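Local coordinates for protein RmpA (Streptococcus mutans, PDB 3BJV) that probably serves as the cytoplasmic IIA component of a phosphoenolpyruvate-dependent phosphotransferase system that phosphorylates ascorbate as it is transported into the cell, at residues A[1-10]-A[76-84]; A[56-67]-A[91-102]. All blocks are in the same frame, centred on the assembly; numbering follows the deposited sequence.

Contact 1 (A[1-10]-A[76-84])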
# COMPACT_ATOMS: atom_id res chain seq x y z
N MET A 1 -4.67 -13.10 -6.43
CA MET A 1 -4.25 -14.20 -5.49
C MET A 1 -4.50 -13.89 -4.01
O MET A 1 -4.20 -12.81 -3.51
CB MET A 1 -2.78 -14.64 -5.72
CG MET A 1 -2.63 -15.99 -6.40
SD MET A 1 -3.44 -17.28 -5.43
CE MET A 1 -5.20 -17.16 -5.92
N ASN A 2 -5.04 -14.89 -3.34
CA ASN A 2 -5.27 -14.89 -1.92
C ASN A 2 -3.98 -15.38 -1.20
O ASN A 2 -3.30 -16.30 -1.70
CB ASN A 2 -6.53 -15.73 -1.69
CG ASN A 2 -6.57 -16.46 -0.36
OD1 ASN A 2 -6.53 -15.86 0.74
ND2 ASN A 2 -6.69 -17.77 -0.45
N LEU A 3 -3.59 -14.74 -0.09
CA LEU A 3 -2.47 -15.19 0.75
C LEU A 3 -2.39 -16.69 1.09
O LEU A 3 -1.38 -17.31 0.82
CB LEU A 3 -2.44 -14.42 2.06
CG LEU A 3 -1.53 -13.22 2.24
CD1 LEU A 3 -1.68 -12.62 3.65
CD2 LEU A 3 -0.08 -13.56 1.93
N ALA A 4 -3.43 -17.26 1.71
CA ALA A 4 -3.41 -18.69 2.07
C ALA A 4 -3.09 -19.67 0.92
O ALA A 4 -2.23 -20.58 1.00
CB ALA A 4 -4.71 -19.06 2.71
N GLN A 5 -3.80 -19.46 -0.17
CA GLN A 5 -3.66 -20.28 -1.32
C GLN A 5 -2.31 -20.08 -2.00
O GLN A 5 -1.71 -21.06 -2.43
CB GLN A 5 -4.85 -20.04 -2.23
CG GLN A 5 -4.55 -20.04 -3.69
CD GLN A 5 -5.09 -21.26 -4.39
OE1 GLN A 5 -6.08 -21.18 -5.16
NE2 GLN A 5 -4.44 -22.42 -4.14
N ALA A 6 -1.80 -18.84 -2.07
CA ALA A 6 -0.42 -18.59 -2.52
C ALA A 6 0.60 -19.35 -1.66
O ALA A 6 1.50 -20.04 -2.17
CB ALA A 6 -0.12 -17.09 -2.51
N PHE A 7 0.48 -19.20 -0.35
CA PHE A 7 1.35 -19.90 0.58
C PHE A 7 1.34 -21.40 0.35
O PHE A 7 2.38 -21.97 0.31
CB PHE A 7 0.95 -19.64 2.03
CG PHE A 7 1.29 -18.29 2.54
CD1 PHE A 7 2.30 -17.53 1.94
CD2 PHE A 7 0.63 -17.79 3.67
CE1 PHE A 7 2.63 -16.30 2.43
CE2 PHE A 7 0.97 -16.53 4.19
CZ PHE A 7 1.98 -15.77 3.56
N LYS A 8 0.16 -22.02 0.26
CA LYS A 8 0.06 -23.46 0.03
C LYS A 8 0.62 -23.89 -1.30
O LYS A 8 1.45 -24.79 -1.36
CB LYS A 8 -1.40 -23.91 0.06
CG LYS A 8 -2.16 -23.58 1.30
CD LYS A 8 -3.40 -24.49 1.34
CE LYS A 8 -4.67 -23.81 1.86
NZ LYS A 8 -5.86 -24.74 1.75
N GLU A 9 0.16 -23.26 -2.38
CA GLU A 9 0.59 -23.61 -3.73
C GLU A 9 2.09 -23.42 -3.88
O GLU A 9 2.74 -24.20 -4.59
CB GLU A 9 -0.08 -22.73 -4.77
CG GLU A 9 -1.39 -23.13 -5.34
CD GLU A 9 -1.96 -22.01 -6.30
OE1 GLU A 9 -1.20 -21.02 -6.68
OE2 GLU A 9 -3.17 -22.12 -6.64
N ASN A 10 2.65 -22.35 -3.30
CA ASN A 10 4.09 -22.07 -3.52
C ASN A 10 5.02 -22.73 -2.52
O ASN A 10 6.23 -22.60 -2.65
CB ASN A 10 4.35 -20.59 -3.62
CG ASN A 10 3.76 -20.00 -4.87
OD1 ASN A 10 4.32 -20.15 -5.92
ND2 ASN A 10 2.63 -19.32 -4.76
N GLN A 76 6.43 -13.96 -13.10
CA GLN A 76 5.62 -14.80 -13.97
C GLN A 76 4.23 -14.84 -13.48
O GLN A 76 3.29 -14.85 -14.24
CB GLN A 76 6.08 -16.25 -13.95
CG GLN A 76 7.59 -16.48 -14.09
CD GLN A 76 8.01 -16.56 -15.51
OE1 GLN A 76 7.58 -15.74 -16.35
NE2 GLN A 76 8.87 -17.54 -15.83
N ARG A 77 4.07 -14.94 -12.18
CA ARG A 77 2.73 -14.94 -11.65
C ARG A 77 2.68 -14.38 -10.23
O ARG A 77 3.73 -14.29 -9.56
CB ARG A 77 2.14 -16.36 -11.73
CG ARG A 77 2.84 -17.35 -10.88
CD ARG A 77 2.10 -18.66 -10.96
NE ARG A 77 2.29 -19.41 -9.72
CZ ARG A 77 3.15 -20.42 -9.61
NH1 ARG A 77 3.89 -20.79 -10.69
NH2 ARG A 77 3.24 -21.06 -8.43
N ASP A 78 1.47 -14.00 -9.82
CA ASP A 78 1.21 -13.37 -8.49
C ASP A 78 1.48 -14.39 -7.37
O ASP A 78 1.07 -15.51 -7.46
CB ASP A 78 -0.24 -12.87 -8.40
CG ASP A 78 -0.49 -11.70 -9.28
OD1 ASP A 78 0.18 -10.63 -9.14
OD2 ASP A 78 -1.36 -11.85 -10.14
N ALA A 79 2.24 -14.03 -6.36
CA ALA A 79 2.57 -15.01 -5.29
C ALA A 79 3.14 -14.28 -4.14
O ALA A 79 3.52 -13.11 -4.30
CB ALA A 79 3.55 -16.08 -5.79
N PHE A 80 3.18 -14.96 -3.01
CA PHE A 80 3.72 -14.46 -1.77
C PHE A 80 4.55 -15.55 -1.12
O PHE A 80 4.28 -16.71 -1.33
CB PHE A 80 2.59 -14.16 -0.77
CG PHE A 80 1.58 -13.17 -1.23
CD1 PHE A 80 0.40 -13.58 -1.84
CD2 PHE A 80 1.76 -11.80 -0.97
CE1 PHE A 80 -0.56 -12.66 -2.23
CE2 PHE A 80 0.76 -10.85 -1.35
CZ PHE A 80 -0.38 -11.28 -1.95
N SER A 81 5.53 -15.15 -0.30
CA SER A 81 6.13 -16.04 0.67
C SER A 81 6.17 -15.39 2.08
O SER A 81 5.94 -14.22 2.25
CB SER A 81 7.53 -16.43 0.24
OG SER A 81 8.38 -15.32 0.45
N LEU A 82 6.45 -16.19 3.09
CA LEU A 82 6.59 -15.70 4.42
C LEU A 82 7.73 -16.48 5.07
O LEU A 82 7.74 -17.73 5.08
CB LEU A 82 5.30 -15.86 5.20
CG LEU A 82 5.24 -15.10 6.53
CD1 LEU A 82 3.81 -14.73 6.75
CD2 LEU A 82 5.76 -15.95 7.70
N VAL A 83 8.69 -15.71 5.59
CA VAL A 83 9.87 -16.22 6.23
C VAL A 83 9.95 -15.51 7.60
O VAL A 83 9.73 -14.29 7.65
CB VAL A 83 11.13 -15.88 5.38
CG1 VAL A 83 12.42 -15.83 6.25
CG2 VAL A 83 11.30 -16.85 4.17
N THR A 84 10.25 -16.24 8.67
CA THR A 84 10.54 -15.64 9.99
C THR A 84 11.97 -15.99 10.36
O THR A 84 12.42 -17.07 10.08
CB THR A 84 9.62 -16.18 11.08
OG1 THR A 84 9.74 -17.60 11.15
CG2 THR A 84 8.12 -15.80 10.82
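Leu3 and Phe80 meet at about a right angle: methyl CD2 of Leu3 stands 3.8 Å from the centroid of the Phe80 ring and 21° off its normal, a CH-pi contact over one face. The same ring is met at its edge by Ala6, whose CB lies 3.6 Å from Phe80 CD1. One turn on from Leu3, the Phe7 ring takes its place through chi1 of -74°, which sets CG beside the backbone N and carries CE1 to 3.8 Å from Phe80 CB and CZ to 3.7 Å from Leu82 CB. These residues are all buried and form the tight, apolar part. Toward Arg77 and Asp78 the fit is looser and partly open to solvent. Exposed Met1 comes no nearer to Asp78 than 3.9 Å, from its CG to Asp78 O. Arg77 NH2 lies 2.9 Å from OD1 of buried Asn10, but the angle is too poor for a hydrogen bond; that oxygen bonds Ser36, while Asn10 ND2 turns back to Ala6 O. Helix 3-10 thus packs on one face of strand 79-85 in the three-layer alpha/beta sandwich, with helix 108-123 reached by Leu3 and Phe80, helix 138-147 by Phe7 and Leu82, and strand 96-104 alongside.

Contact 2 (A[56-67]-A[91-102])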
# COMPACT_ATOMS: atom_id res chain seq x y z
N PRO A 56 15.77 0.59 1.55
CA PRO A 56 14.60 -0.29 1.68
C PRO A 56 13.37 0.50 1.32
O PRO A 56 13.17 1.57 1.85
CB PRO A 56 14.55 -0.61 3.19
CG PRO A 56 15.95 -0.33 3.73
CD PRO A 56 16.50 0.78 2.83
N TYR A 57 12.55 0.03 0.41
CA TYR A 57 11.32 0.74 0.09
C TYR A 57 10.11 -0.13 0.50
O TYR A 57 9.03 0.01 -0.06
CB TYR A 57 11.28 1.15 -1.43
CG TYR A 57 11.71 0.02 -2.35
CD1 TYR A 57 10.77 -0.81 -2.97
CD2 TYR A 57 13.08 -0.28 -2.51
CE1 TYR A 57 11.18 -1.87 -3.80
CE2 TYR A 57 13.48 -1.36 -3.29
CZ TYR A 57 12.52 -2.15 -3.93
OH TYR A 57 12.95 -3.23 -4.67
N TYR A 58 10.27 -1.00 1.51
CA TYR A 58 9.21 -2.01 1.78
C TYR A 58 9.10 -2.41 3.23
O TYR A 58 8.55 -3.43 3.58
CB TYR A 58 9.43 -3.24 0.91
CG TYR A 58 10.91 -3.64 0.81
CD1 TYR A 58 11.58 -4.27 1.91
CD2 TYR A 58 11.63 -3.42 -0.35
CE1 TYR A 58 12.93 -4.66 1.82
CE2 TYR A 58 12.98 -3.80 -0.44
CZ TYR A 58 13.63 -4.41 0.63
OH TYR A 58 14.98 -4.75 0.48
N ILE A 59 9.61 -1.58 4.11
CA ILE A 59 9.52 -1.89 5.52
C ILE A 59 8.33 -1.11 6.03
O ILE A 59 8.49 -0.01 6.53
CB ILE A 59 10.87 -1.56 6.25
CG1 ILE A 59 12.01 -2.43 5.67
CG2 ILE A 59 10.74 -1.79 7.74
CD1 ILE A 59 13.38 -2.15 6.13
N LEU A 60 7.13 -1.71 5.91
CA LEU A 60 5.87 -1.01 6.22
C LEU A 60 5.67 -0.57 7.65
O LEU A 60 5.10 0.50 7.90
CB LEU A 60 4.64 -1.83 5.82
CG LEU A 60 4.16 -1.68 4.38
CD1 LEU A 60 2.70 -2.09 4.33
CD2 LEU A 60 4.42 -0.28 3.72
N MET A 61 6.10 -1.41 8.57
CA MET A 61 6.04 -1.12 9.99
C MET A 61 7.24 -1.82 10.59
O MET A 61 7.78 -2.72 9.97
CB MET A 61 4.72 -1.61 10.59
CG MET A 61 4.31 -3.09 10.36
SD MET A 61 2.73 -3.56 11.23
CE MET A 61 3.30 -4.18 12.84
N PRO A 62 7.66 -1.40 11.81
CA PRO A 62 8.90 -2.01 12.34
C PRO A 62 8.74 -3.50 12.62
O PRO A 62 7.65 -3.92 12.97
CB PRO A 62 9.18 -1.19 13.62
CG PRO A 62 8.39 0.09 13.43
CD PRO A 62 7.12 -0.40 12.75
N GLY A 63 9.82 -4.27 12.45
CA GLY A 63 9.78 -5.72 12.50
C GLY A 63 9.50 -6.43 11.17
O GLY A 63 9.91 -7.58 10.99
N MET A 64 8.82 -5.81 10.22
CA MET A 64 8.51 -6.53 8.99
C MET A 64 8.99 -5.84 7.67
O MET A 64 9.16 -4.62 7.61
CB MET A 64 7.02 -6.90 8.95
CG MET A 64 6.06 -5.75 8.61
SD MET A 64 6.09 -5.17 6.87
CE MET A 64 5.01 -6.38 6.10
N ALA A 65 9.23 -6.65 6.65
CA ALA A 65 9.54 -6.20 5.31
C ALA A 65 8.66 -6.98 4.33
O ALA A 65 8.41 -8.16 4.53
CB ALA A 65 11.01 -6.44 5.01
N MET A 66 8.19 -6.31 3.27
CA MET A 66 7.61 -6.99 2.11
C MET A 66 8.47 -6.82 0.86
O MET A 66 8.12 -6.06 -0.04
CB MET A 66 6.16 -6.54 1.84
CG MET A 66 5.94 -5.14 2.19
SD MET A 66 4.35 -4.54 1.64
CE MET A 66 4.67 -4.43 -0.16
N PRO A 67 9.61 -7.54 0.77
CA PRO A 67 10.55 -7.34 -0.34
C PRO A 67 9.88 -7.63 -1.71
O PRO A 67 9.16 -8.64 -1.86
CB PRO A 67 11.65 -8.39 -0.08
CG PRO A 67 11.39 -8.96 1.27
CD PRO A 67 9.99 -8.67 1.65
N PHE A 91 18.43 -3.59 8.36
CA PHE A 91 18.52 -3.07 6.98
C PHE A 91 19.32 -1.75 6.88
O PHE A 91 19.70 -1.18 7.91
CB PHE A 91 17.11 -2.91 6.37
CG PHE A 91 16.58 -4.18 5.76
CD1 PHE A 91 16.24 -5.27 6.56
CD2 PHE A 91 16.47 -4.30 4.38
CE1 PHE A 91 15.75 -6.47 5.98
CE2 PHE A 91 15.98 -5.47 3.79
CZ PHE A 91 15.62 -6.57 4.59
N THR A 92 19.60 -1.26 5.68
CA THR A 92 20.58 -0.15 5.52
C THR A 92 20.13 1.17 6.17
O THR A 92 21.00 2.00 6.50
CB THR A 92 21.06 0.09 4.04
OG1 THR A 92 19.96 -0.06 3.11
CG2 THR A 92 22.14 -0.89 3.66
N ASP A 93 18.82 1.36 6.37
CA ASP A 93 18.27 2.59 6.98
C ASP A 93 18.18 2.57 8.52
O ASP A 93 17.48 3.43 9.11
CB ASP A 93 16.88 2.91 6.40
CG ASP A 93 15.93 1.74 6.50
OD1 ASP A 93 16.32 0.69 7.07
OD2 ASP A 93 14.78 1.86 6.00
N GLY A 94 18.84 1.57 9.13
CA GLY A 94 18.81 1.31 10.58
C GLY A 94 17.61 0.51 11.06
O GLY A 94 17.43 0.31 12.25
N LYS A 95 16.77 0.05 10.15
CA LYS A 95 15.54 -0.63 10.56
C LYS A 95 15.75 -2.13 10.80
O LYS A 95 16.41 -2.83 10.01
CB LYS A 95 14.43 -0.35 9.57
CG LYS A 95 13.81 1.02 9.74
CD LYS A 95 12.73 1.32 8.67
CE LYS A 95 11.46 2.00 9.28
NZ LYS A 95 10.72 1.18 10.38
N GLU A 96 15.25 -2.61 11.93
CA GLU A 96 15.33 -4.04 12.25
C GLU A 96 14.15 -4.86 11.72
O GLU A 96 13.01 -4.37 11.70
CB GLU A 96 15.54 -4.24 13.73
CG GLU A 96 17.02 -4.10 14.10
CD GLU A 96 17.27 -4.33 15.59
OE1 GLU A 96 17.93 -5.35 15.96
OE2 GLU A 96 16.77 -3.50 16.37
N VAL A 97 14.43 -6.07 11.22
CA VAL A 97 13.42 -6.93 10.61
C VAL A 97 13.55 -8.32 11.11
O VAL A 97 14.65 -8.85 11.18
CB VAL A 97 13.50 -6.98 9.02
CG1 VAL A 97 12.52 -7.97 8.46
CG2 VAL A 97 13.22 -5.55 8.45
N GLN A 98 12.41 -8.91 11.46
CA GLN A 98 12.36 -10.31 11.83
C GLN A 98 11.39 -11.17 11.00
O GLN A 98 11.49 -12.38 11.01
CB GLN A 98 12.06 -10.46 13.31
CG GLN A 98 12.62 -11.77 13.80
CD GLN A 98 12.65 -11.88 15.31
OE1 GLN A 98 13.17 -12.86 15.85
NE2 GLN A 98 12.12 -10.85 16.00
N VAL A 99 10.44 -10.53 10.31
CA VAL A 99 9.48 -11.27 9.47
C VAL A 99 9.52 -10.72 8.04
O VAL A 99 9.45 -9.51 7.84
CB VAL A 99 8.03 -11.20 10.01
CG1 VAL A 99 7.12 -12.15 9.24
CG2 VAL A 99 7.98 -11.52 11.52
N LEU A 100 9.65 -11.62 7.06
CA LEU A 100 9.68 -11.19 5.66
C LEU A 100 8.56 -11.84 4.84
O LEU A 100 8.41 -13.06 4.80
CB LEU A 100 11.07 -11.37 5.01
CG LEU A 100 12.20 -10.72 5.76
CD1 LEU A 100 12.99 -11.80 6.50
CD2 LEU A 100 13.10 -10.02 4.79
N LEU A 101 7.75 -10.99 4.23
CA LEU A 101 6.70 -11.43 3.37
C LEU A 101 7.00 -10.88 1.95
O LEU A 101 6.71 -9.71 1.66
CB LEU A 101 5.34 -11.01 3.92
CG LEU A 101 4.13 -11.91 3.59
CD1 LEU A 101 2.95 -11.55 4.54
CD2 LEU A 101 3.72 -11.72 2.12
N ALA A 102 7.63 -11.70 1.12
CA ALA A 102 7.96 -11.34 -0.26
C ALA A 102 6.73 -11.39 -1.12
O ALA A 102 5.84 -12.22 -0.94
CB ALA A 102 8.98 -12.23 -0.81
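Gly63 O accepts two backbone bonds, from Gln98 N at 2.9 Å and from Val99 N at 3.1 Å, the latter almost in line with the carbonyl (C=O...N 170°). This double acceptance accompanies a beta bulge: Gly63 pairs with Val97, but Met64 with Val99. Beyond it the parallel ladder continues through Ala65, which donates to Val99 O and accepts from Leu101 N at 2.9 Å with an N-H...O angle of 169°. At the opposite end, Gly63 N reaches Glu96 O over a longer 3.3 Å. Outward from the ladder, Ala65 CB touches both Val97 CG1 and Leu100 CD2, and that CD2 also meets Pro67 CG. Ile59 extends CD1 to 3.8 Å from Phe91 CG, with CG1 anti to its carbonyl carbon (chi1 -62°), while its CG2 branch lies along the Lys95 chain. Tyr58 crosses Phe91 at about a right angle, CE1 to CE2 3.7 Å, and its hydroxyl bonds Thr51. Toward the exposed turn at Thr92 and Asp93, Pro56 CG sits 3.4 Å from Asp93 OD2, beside an Asx turn in which Asp93 OD1 receives Lys95 N. Helix 22-36 lies against Phe91 and Pro67, and helices 108-123 and 128-133 against Met64, around the paired strands 63-65 and 96-104.

Contacts 1 and 2 have centres about 18 Å apart, on opposite sides of the chain's centre, yet they share one mixed sheet. Strand 79-85 of contact 1 runs antiparallel to strand 96-104 of contact 2, and the two contacts touch there: Val83 O lies 2.7 Å from Leu100 N and Ser81 N 3.0 Å from Ala102 O, both probable hydrogen bonds. Along the chain their segments alternate, 1-10, 56-67, 76-84, 91-102, so the two contacts cross in sequence. Contact 1 applies a helix to the sheet, whereas contact 2 adds a parallel strand beside 96-104. Together they link the amino-terminal helix, packed on the sheet, to strand 63-65 within it, through the neighbouring strands 79-85 and 96-104.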